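Local structure of DUF3863 domain-containing protein (Parabacteroides distasonis, 3LM3) at residues A[115-120]-A[405-410]; A[196-201]-A[394-399]. The protein is of unknown function but is probably a glycoside hydrolase or carbohydrate deacetylase with a parallel-stranded N-terminal region. All blocks are in the same frame, centred on the assembly; numbering follows the deposited sequence. Where two conformers were deposited one is given.

Contact 1: residues A[115-120]-A[405-410]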
ATOM      1  N   ALA A 115       4.507  -0.878 -14.421  1.00  8.31           N
ATOM      2  CA  ALA A 115       5.711  -1.697 -14.717  1.00 10.81           C
ATOM      3  C   ALA A 115       5.337  -3.011 -15.381  1.00  9.98           C
ATOM      4  O   ALA A 115       6.174  -3.661 -15.963  1.00  8.92           O
ATOM      5  CB  ALA A 115       6.496  -1.963 -13.509  1.00 10.12           C
HETATM    6  N   MSE A 116       4.085  -3.422 -15.282  1.00  9.66           N
HETATM    7  CA  MSE A 116       3.619  -4.656 -15.943  0.70 10.79           C
HETATM    8  C   MSE A 116       3.530  -4.525 -17.425  1.00 11.10           C
HETATM    9  O   MSE A 116       3.647  -5.524 -18.158  1.00 10.10           O
HETATM   10  CB  MSE A 116       2.192  -5.002 -15.555  0.70 11.97           C
HETATM   11  CG  MSE A 116       1.980  -5.506 -14.213  0.70 12.25           C
HETATM   12 SE   MSE A 116       0.111  -6.158 -14.181  0.52 14.62          SE
HETATM   13  CE  MSE A 116       0.166  -6.566 -12.313  0.70 20.96           C
ATOM     14  N   TYR A 117       3.288  -3.300 -17.903  1.00  9.60           N
ATOM     15  CA  TYR A 117       2.965  -3.057 -19.286  1.00  9.21           C
ATOM     16  C   TYR A 117       3.896  -2.159 -20.064  1.00  8.70           C
ATOM     17  O   TYR A 117       3.806  -2.105 -21.282  1.00 11.48           O
ATOM     18  CB  TYR A 117       1.530  -2.488 -19.398  1.00 11.49           C
ATOM     19  CG  TYR A 117       0.465  -3.498 -19.085  1.00 14.63           C
ATOM     20  CD1 TYR A 117       0.057  -3.751 -17.791  1.00 16.28           C
ATOM     21  CD2 TYR A 117      -0.118  -4.229 -20.114  1.00 20.32           C
ATOM     22  CE1 TYR A 117      -0.916  -4.698 -17.513  1.00 23.15           C
ATOM     23  CE2 TYR A 117      -1.096  -5.180 -19.838  1.00 19.44           C
ATOM     24  CZ  TYR A 117      -1.476  -5.403 -18.541  1.00 20.43           C
ATOM     25  OH  TYR A 117      -2.456  -6.340 -18.285  1.00 29.65           O
ATOM     26  N   LEU A 118       4.801  -1.452 -19.390  1.00  7.80           N
ATOM     27  CA  LEU A 118       5.598  -0.431 -20.051  1.00  7.71           C
ATOM     28  C   LEU A 118       7.051  -0.723 -19.760  1.00  7.71           C
ATOM     29  O   LEU A 118       7.374  -1.162 -18.646  1.00  9.03           O
ATOM     30  CB  LEU A 118       5.251   0.949 -19.517  1.00 10.52           C
ATOM     31  CG  LEU A 118       3.772   1.374 -19.559  1.00  8.44           C
ATOM     32  CD1 LEU A 118       3.580   2.675 -18.762  1.00  9.95           C
ATOM     33  CD2 LEU A 118       3.220   1.478 -20.973  1.00 11.73           C
ATOM     34  N   PRO A 119       7.938  -0.502 -20.751  1.00  8.17           N
ATOM     35  CA  PRO A 119       9.350  -0.628 -20.483  1.00  8.70           C
ATOM     36  C   PRO A 119       9.796   0.344 -19.390  1.00  8.75           C
ATOM     37  O   PRO A 119       9.238   1.438 -19.235  1.00  8.23           O
ATOM     38  CB  PRO A 119      10.013  -0.281 -21.818  1.00 10.87           C
ATOM     39  CG  PRO A 119       8.960  -0.111 -22.804  1.00 12.98           C
ATOM     40  CD  PRO A 119       7.637  -0.121 -22.137  1.00  9.76           C
ATOM     41  N   ARG A 120      10.823  -0.052 -18.662  1.00  8.36           N
ATOM     42  CA  ARG A 120      11.360   0.773 -17.569  1.00  7.48           C
ATOM     43  C   ARG A 120      11.639   2.204 -18.011  1.00  7.11           C
ATOM     44  O   ARG A 120      11.258   3.144 -17.307  1.00  8.39           O
ATOM     45  CB  ARG A 120      12.626   0.103 -16.999  1.00  7.69           C
ATOM     46  CG  ARG A 120      12.360  -1.172 -16.236  1.00  8.02           C
ATOM     47  CD  ARG A 120      13.604  -1.988 -16.048  1.00  8.72           C
ATOM     48  NE  ARG A 120      13.356  -3.092 -15.123  1.00  8.33           N
ATOM     49  CZ  ARG A 120      12.832  -4.277 -15.440  1.00  8.64           C
ATOM     50  NH1 ARG A 120      12.467  -4.574 -16.693  1.00  8.71           N
ATOM     51  NH2 ARG A 120      12.618  -5.159 -14.492  1.00 10.54           N
ATOM     52  N   PRO A 405       2.703  -8.120 -21.734  1.00 12.77           N
ATOM     53  CA  PRO A 405       2.875  -7.758 -20.347  1.00 12.40           C
ATOM     54  C   PRO A 405       3.585  -8.824 -19.522  1.00 12.46           C
ATOM     55  O   PRO A 405       3.631 -10.017 -19.886  1.00 14.49           O
ATOM     56  CB  PRO A 405       1.445  -7.570 -19.839  1.00 16.09           C
ATOM     57  CG  PRO A 405       0.576  -8.195 -20.824  1.00 17.93           C
ATOM     58  CD  PRO A 405       1.295  -8.346 -22.093  1.00 16.23           C
ATOM     59  N   ALA A 406       4.155  -8.359 -18.415  1.00 10.47           N
ATOM     60  CA  ALA A 406       4.699  -9.234 -17.376  1.00 12.23           C
ATOM     61  C   ALA A 406       3.874  -8.967 -16.111  1.00 12.87           C
ATOM     62  O   ALA A 406       4.043  -7.950 -15.436  1.00 13.15           O
ATOM     63  CB  ALA A 406       6.176  -8.946 -17.150  1.00 15.24           C
ATOM     64  N   LYS A 407       2.928  -9.855 -15.818  1.00 12.15           N
ATOM     65  CA  LYS A 407       1.963  -9.601 -14.737  1.00 12.99           C
ATOM     66  C   LYS A 407       2.434 -10.104 -13.377  1.00 13.32           C
ATOM     67  O   LYS A 407       1.930  -9.626 -12.370  1.00 16.40           O
ATOM     68  CB  LYS A 407       0.598 -10.198 -15.081  1.00 16.30           C
ATOM     69  CG  LYS A 407      -0.027  -9.561 -16.312  1.00 19.63           C
ATOM     70  CD  LYS A 407      -1.488  -9.960 -16.441  1.00 28.59           C
ATOM     71  CE  LYS A 407      -2.105  -9.412 -17.709  1.00 39.35           C
ATOM     72  NZ  LYS A 407      -3.575  -9.212 -17.527  1.00 46.69           N
ATOM     73  N   ASP A 408       3.415 -10.986 -13.343  1.00 13.34           N
ATOM     74  CA  ASP A 408       3.848 -11.636 -12.097  1.00 12.52           C
ATOM     75  C   ASP A 408       5.229 -11.175 -11.684  1.00 10.28           C
ATOM     76  O   ASP A 408       6.246 -11.598 -12.211  1.00 13.14           O
ATOM     77  CB  ASP A 408       3.805 -13.163 -12.229  1.00 14.34           C
ATOM     78  CG  ASP A 408       4.118 -13.891 -10.907  1.00 22.47           C
ATOM     79  OD1 ASP A 408       4.340 -13.224  -9.867  1.00 17.78           O
ATOM     80  OD2 ASP A 408       4.125 -15.148 -10.919  1.00 27.66           O
ATOM     81  N   TRP A 409       5.222 -10.234 -10.732  1.00 10.23           N
ATOM     82  CA  TRP A 409       6.448  -9.674 -10.159  1.00  9.63           C
ATOM     83  C   TRP A 409       6.712 -10.165  -8.733  1.00  9.67           C
ATOM     84  O   TRP A 409       7.540  -9.596  -8.026  1.00 12.90           O
ATOM     85  CB  TRP A 409       6.380  -8.143 -10.184  1.00 11.37           C
ATOM     86  CG  TRP A 409       6.449  -7.579 -11.569  1.00  9.20           C
ATOM     87  CD1 TRP A 409       5.565  -7.793 -12.578  1.00 10.77           C
ATOM     88  CD2 TRP A 409       7.454  -6.701 -12.098  1.00  8.34           C
ATOM     89  NE1 TRP A 409       5.966  -7.127 -13.703  1.00 10.46           N
ATOM     90  CE2 TRP A 409       7.127  -6.457 -13.439  1.00  9.91           C
ATOM     91  CE3 TRP A 409       8.623  -6.132 -11.584  1.00  8.96           C
ATOM     92  CZ2 TRP A 409       7.919  -5.667 -14.265  1.00  9.00           C
ATOM     93  CZ3 TRP A 409       9.378  -5.312 -12.387  1.00  9.58           C
ATOM     94  CH2 TRP A 409       9.044  -5.114 -13.724  1.00  8.65           C
ATOM     95  N   SER A 410       6.022 -11.213  -8.302  1.00  9.19           N
ATOM     96  CA  SER A 410       6.177 -11.678  -6.931  0.70  8.65           C
ATOM     97  C   SER A 410       7.557 -12.216  -6.638  1.00 10.75           C
ATOM     98  O   SER A 410       8.198 -12.822  -7.495  1.00 12.66           O
ATOM     99  CB  SER A 410       5.133 -12.738  -6.590  0.70  9.33           C
ATOM    100  OG  SER A 410       3.813 -12.195  -6.658  0.70  9.99           O
TER
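The indole of Trp-409 has the methyl of Ala-115 over one face, displaced toward the rim of the six-membered ring, with CB of Ala-115 4.0 Å from CZ2 of Trp-409. Pro-397 packs on the opposite face, which leaves the indole sandwiched. In the ring plane, NE1 of Trp-409 donates to the carbonyl O of Ala-406 at 2.7 Å; this oxygen receives it from above the carbonyl plane, and the bond fixes the rotation of the indole. Farther along, NH2 of Arg-120 comes obliquely within 3.7 Å of CH2 of Trp-409, the guanidinium tilted 34° from the indole. The strongest partner of that guanidinium is the carboxylate of Glu-396, and Asp-399 holds its NH1.

The phenol of Tyr-117 carries CB of Pro-405 over one face, a CH-pi contact 3.8 Å from the ring centroid. Its CG lies beside the backbone N (chi1 -70°), which turns a face to the proline at a slant; farther out, CE of Lys-407 passes the hydroxyl and NZ gives OH of Tyr-117 a weak hydrogen bond of 3.2 Å.

Between the two rings the backbones are joined by the amide of Ala-406, which meets the carbonyl O of Met-116 at 2.9 Å, nearly straight at 159° and in the carbonyl plane. In the conformer described, the extended selenomethionine chain of Met-116 crosses Lys-407 at about a right angle, its SE lying 4.0 Å from CG of Lys-407. An Asx turn, with OD1 of Asp-408 accepting from the amide of Ser-410, bends the loop around Trp-409.

The contact thus seats the short helix 114-117, which follows strand 105-108 of the parallel sheet, on the long irregular segment between the antiparallel sheet and the C-terminal helix: an interface between the DUF3863 and DUF3864 regions.

Contact 2: residues A[196-201]-A[394-399]; sequences TEHFCK and AHEPAD
Two carboxylates carry the contact, one from each segment. OE1 of Glu-197 takes the amide of Ala-394 at 2.9 Å, almost straight (170°), while OE2 of Glu-396 takes the amide of Phe-199 at 3.0 Å on its anti side. The imidazole of His-198 packs beside the second of these: CG of Glu-396 sits over one face, 4.0 Å from the ring centroid, and the carbonyl O of His-395 approaches its edge at CD2 of His-198. The methyl of Ala-394 fills the angle between CB of His-198, 3.8 Å away, and CD of Lys-201.

His-198 to Lys-201 form a type I beta turn, lying against the loop that leaves the four-stranded antiparallel sheet. With CG anti to the backbone N (chi1 -161°), the ring of His-198 reaches toward Glu-396, and the amide of Cys-200, donating to ND1 of His-198 at 3.0 Å in the ring plane, holds it there.

Farther out, NZ of Lys-201 makes a 2.7 Å salt bridge to OE1 of Glu-197, from the face opposite the Ala-394 amide. An alanine at Glu-197 would probably leave the Ala-394 amide without this acceptor and the Lys-201 ammonium, also held by O of Leu-392, without its charged mate. Glu-396 is positioned by Arg-120, at OE1, and by the amide of Ala-154. One water links O of Glu-197 to N of Glu-396, and a second joins NE2 of His-198 to O of His-395.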
ATOM      1  N   THR A 196      18.361  -2.856  -5.901  1.00  8.46           N
ATOM      2  CA  THR A 196      18.442  -2.760  -7.347  1.00  9.93           C
ATOM      3  C   THR A 196      18.031  -4.077  -8.039  1.00  8.84           C
ATOM      4  O   THR A 196      17.631  -4.066  -9.209  1.00 10.09           O
ATOM      5  CB  THR A 196      19.868  -2.348  -7.783  1.00  9.49           C
ATOM      6  OG1 THR A 196      20.821  -3.214  -7.202  1.00 12.95           O
ATOM      7  CG2 THR A 196      20.177  -0.895  -7.355  1.00 12.29           C
ATOM      8  N   GLU A 197      18.058  -5.181  -7.300  1.00  8.12           N
ATOM      9  CA  GLU A 197      17.627  -6.465  -7.836  1.00  8.60           C
ATOM     10  C   GLU A 197      16.127  -6.595  -8.043  1.00  9.58           C
ATOM     11  O   GLU A 197      15.702  -7.276  -8.958  1.00  9.15           O
ATOM     12  CB  GLU A 197      18.074  -7.611  -6.932  1.00  8.60           C
ATOM     13  CG  GLU A 197      19.583  -7.768  -6.852  1.00 10.30           C
ATOM     14  CD  GLU A 197      20.034  -8.879  -5.928  1.00 12.27           C
ATOM     15  OE1 GLU A 197      19.183  -9.701  -5.473  1.00 11.20           O
ATOM     16  OE2 GLU A 197      21.239  -8.899  -5.614  1.00 18.17           O
ATOM     17  N   HIS A 198      15.317  -6.013  -7.149  1.00  8.95           N
ATOM     18  CA  HIS A 198      13.899  -6.297  -7.118  1.00  8.65           C
ATOM     19  C   HIS A 198      13.204  -5.351  -6.141  1.00  7.87           C
ATOM     20  O   HIS A 198      13.627  -5.232  -4.979  1.00  7.80           O
ATOM     21  CB  HIS A 198      13.662  -7.742  -6.679  1.00  9.23           C
ATOM     22  CG  HIS A 198      12.306  -8.266  -7.036  1.00  7.87           C
ATOM     23  ND1 HIS A 198      11.124  -7.798  -6.481  1.00  7.92           N
ATOM     24  CD2 HIS A 198      11.949  -9.252  -7.898  1.00  7.71           C
ATOM     25  CE1 HIS A 198      10.112  -8.470  -7.005  1.00  9.22           C
ATOM     26  NE2 HIS A 198      10.591  -9.377  -7.847  1.00  8.62           N
ATOM     27  N   PHE A 199      12.145  -4.708  -6.634  1.00  7.71           N
ATOM     28  CA  PHE A 199      11.398  -3.727  -5.857  1.00  8.75           C
ATOM     29  C   PHE A 199      10.784  -4.290  -4.561  1.00  8.86           C
ATOM     30  O   PHE A 199      10.498  -3.527  -3.639  1.00  8.64           O
ATOM     31  CB  PHE A 199      10.331  -3.004  -6.725  1.00  8.29           C
ATOM     32  CG  PHE A 199       9.069  -3.792  -6.980  1.00 10.44           C
ATOM     33  CD1 PHE A 199       9.080  -4.943  -7.733  1.00 12.57           C
ATOM     34  CD2 PHE A 199       7.842  -3.301  -6.550  1.00 12.08           C
ATOM     35  CE1 PHE A 199       7.898  -5.635  -7.990  1.00 11.82           C
ATOM     36  CE2 PHE A 199       6.654  -3.976  -6.826  1.00 13.05           C
ATOM     37  CZ  PHE A 199       6.683  -5.167  -7.512  1.00 11.41           C
ATOM     38  N   CYS A 200      10.558  -5.611  -4.487  1.00  7.94           N
ATOM     39  CA  CYS A 200      10.008  -6.252  -3.293  1.00  8.46           C
ATOM     40  C   CYS A 200      11.075  -6.678  -2.274  1.00  7.91           C
ATOM     41  O   CYS A 200      10.740  -7.093  -1.140  1.00  8.56           O
ATOM     42  CB  CYS A 200       9.243  -7.504  -3.685  1.00  8.57           C
ATOM     43  SG  CYS A 200       7.654  -7.174  -4.481  1.00 11.53           S
ATOM     44  N   LYS A 201      12.352  -6.626  -2.669  1.00  8.06           N
ATOM     45  CA  LYS A 201      13.467  -7.103  -1.853  1.00  7.78           C
ATOM     46  C   LYS A 201      14.123  -5.927  -1.132  1.00  7.67           C
ATOM     47  O   LYS A 201      14.542  -4.960  -1.789  1.00  8.68           O
ATOM     48  CB  LYS A 201      14.520  -7.782  -2.758  1.00  8.24           C
ATOM     49  CG  LYS A 201      15.760  -8.181  -2.019  1.00  7.45           C
ATOM     50  CD  LYS A 201      16.754  -8.997  -2.881  1.00  8.45           C
ATOM     51  CE  LYS A 201      18.167  -8.871  -2.308  1.00 10.45           C
ATOM     52  NZ  LYS A 201      18.999 -10.044  -2.767  1.00  9.18           N
ATOM     53  N   ALA A 394      17.634 -12.006  -6.310  1.00 11.82           N
ATOM     54  CA  ALA A 394      16.337 -11.873  -6.928  1.00 12.13           C
ATOM     55  C   ALA A 394      16.479 -11.221  -8.300  1.00 10.97           C
ATOM     56  O   ALA A 394      17.500 -10.592  -8.617  1.00 13.39           O
ATOM     57  CB  ALA A 394      15.388 -11.028  -6.007  1.00 12.14           C
ATOM     58  N   HIS A 395      15.460 -11.428  -9.119  1.00 11.35           N
ATOM     59  CA  HIS A 395      15.367 -10.940 -10.504  0.50 12.52           C
ATOM     60  C   HIS A 395      13.960 -10.477 -10.818  1.00 12.20           C
ATOM     61  O   HIS A 395      13.023 -11.234 -10.505  1.00 13.17           O
ATOM     62  CB  HIS A 395      15.663 -12.083 -11.488  0.50 12.28           C
ATOM     63  CG  HIS A 395      16.969 -12.759 -11.249  0.50 11.14           C
ATOM     64  ND1 HIS A 395      17.091 -13.905 -10.485  0.50 11.95           N
ATOM     65  CD2 HIS A 395      18.215 -12.433 -11.650  0.50 10.73           C
ATOM     66  CE1 HIS A 395      18.363 -14.251 -10.432  0.50 11.79           C
ATOM     67  NE2 HIS A 395      19.064 -13.380 -11.131  0.50 14.74           N
ATOM     68  N   GLU A 396      13.794  -9.358 -11.509  1.00  9.47           N
ATOM     69  CA  GLU A 396      12.505  -8.934 -11.998  1.00 10.95           C
ATOM     70  C   GLU A 396      12.318  -9.385 -13.438  1.00 10.28           C
ATOM     71  O   GLU A 396      13.299  -9.712 -14.128  1.00 12.48           O
ATOM     72  CB  GLU A 396      12.405  -7.394 -11.927  1.00  9.89           C
ATOM     73  CG  GLU A 396      12.428  -6.775 -10.547  1.00  9.26           C
ATOM     74  CD  GLU A 396      12.543  -5.273 -10.601  1.00  9.34           C
ATOM     75  OE1 GLU A 396      12.913  -4.698 -11.665  1.00 10.64           O
ATOM     76  OE2 GLU A 396      12.175  -4.644  -9.586  1.00  8.59           O
ATOM     77  N   PRO A 397      11.070  -9.351 -13.910  1.00  9.54           N
ATOM     78  CA  PRO A 397      10.851  -9.624 -15.349  1.00 10.13           C
ATOM     79  C   PRO A 397      11.617  -8.691 -16.268  1.00 11.01           C
ATOM     80  O   PRO A 397      11.808  -7.520 -15.959  1.00 12.82           O
ATOM     81  CB  PRO A 397       9.337  -9.452 -15.501  1.00 10.22           C
ATOM     82  CG  PRO A 397       8.805  -9.659 -14.153  1.00 10.94           C
ATOM     83  CD  PRO A 397       9.802  -9.135 -13.194  1.00 10.06           C
ATOM     84  N   ALA A 398      12.051  -9.218 -17.414  1.00 10.80           N
ATOM     85  CA  ALA A 398      12.625  -8.430 -18.450  1.00 13.33           C
ATOM     86  C   ALA A 398      11.583  -7.422 -18.932  1.00 14.66           C
ATOM     87  O   ALA A 398      10.359  -7.606 -18.728  1.00 15.42           O
ATOM     88  CB  ALA A 398      13.065  -9.348 -19.599  1.00 15.00           C
ATOM     89  N   ASP A 399      12.077  -6.326 -19.485  1.00 15.43           N
ATOM     90  CA  ASP A 399      11.183  -5.232 -19.908  1.00 14.27           C
ATOM     91  C   ASP A 399       9.973  -5.755 -20.700  1.00 14.32           C
ATOM     92  O   ASP A 399      10.128  -6.406 -21.739  1.00 13.73           O
ATOM     93  CB  ASP A 399      11.912  -4.253 -20.823  1.00 15.70           C
ATOM     94  CG  ASP A 399      12.443  -3.034 -20.124  1.00 16.04           C
ATOM     95  OD1 ASP A 399      12.066  -2.735 -18.981  1.00 11.53           O
ATOM     96  OD2 ASP A 399      13.245  -2.330 -20.780  1.00 21.94           O
TER
HETATM   97  O   HOH W   1      16.191  -7.586 -11.629  1.00 17.06           O
HETATM   98  O   HOH W   2       9.843 -11.300  -9.936  1.00 24.22           O

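How the contacts relate
The centres of the two contacts lie about 10 Å apart, on the same side of the chain's centre. Contact 2 is nested within the chain loop closed by contact 1: the order runs 115-120, 196-201, 394-399, 405-410. Both second segments come from the same irregular stretch between strand 383-389 and helix 434-443, so this one loop grips two separate places in the DUF3863 region, the short helix 114-117 and the turn before strand 213-216. The contacts touch directly: the carbonyl O of Trp-409 packs on CE1 of His-198, and NH2 of Arg-120 probably bonds O of Pro-397. Together they join the parallel-sheet and antiparallel-sheet parts of the protein along neighbouring sites.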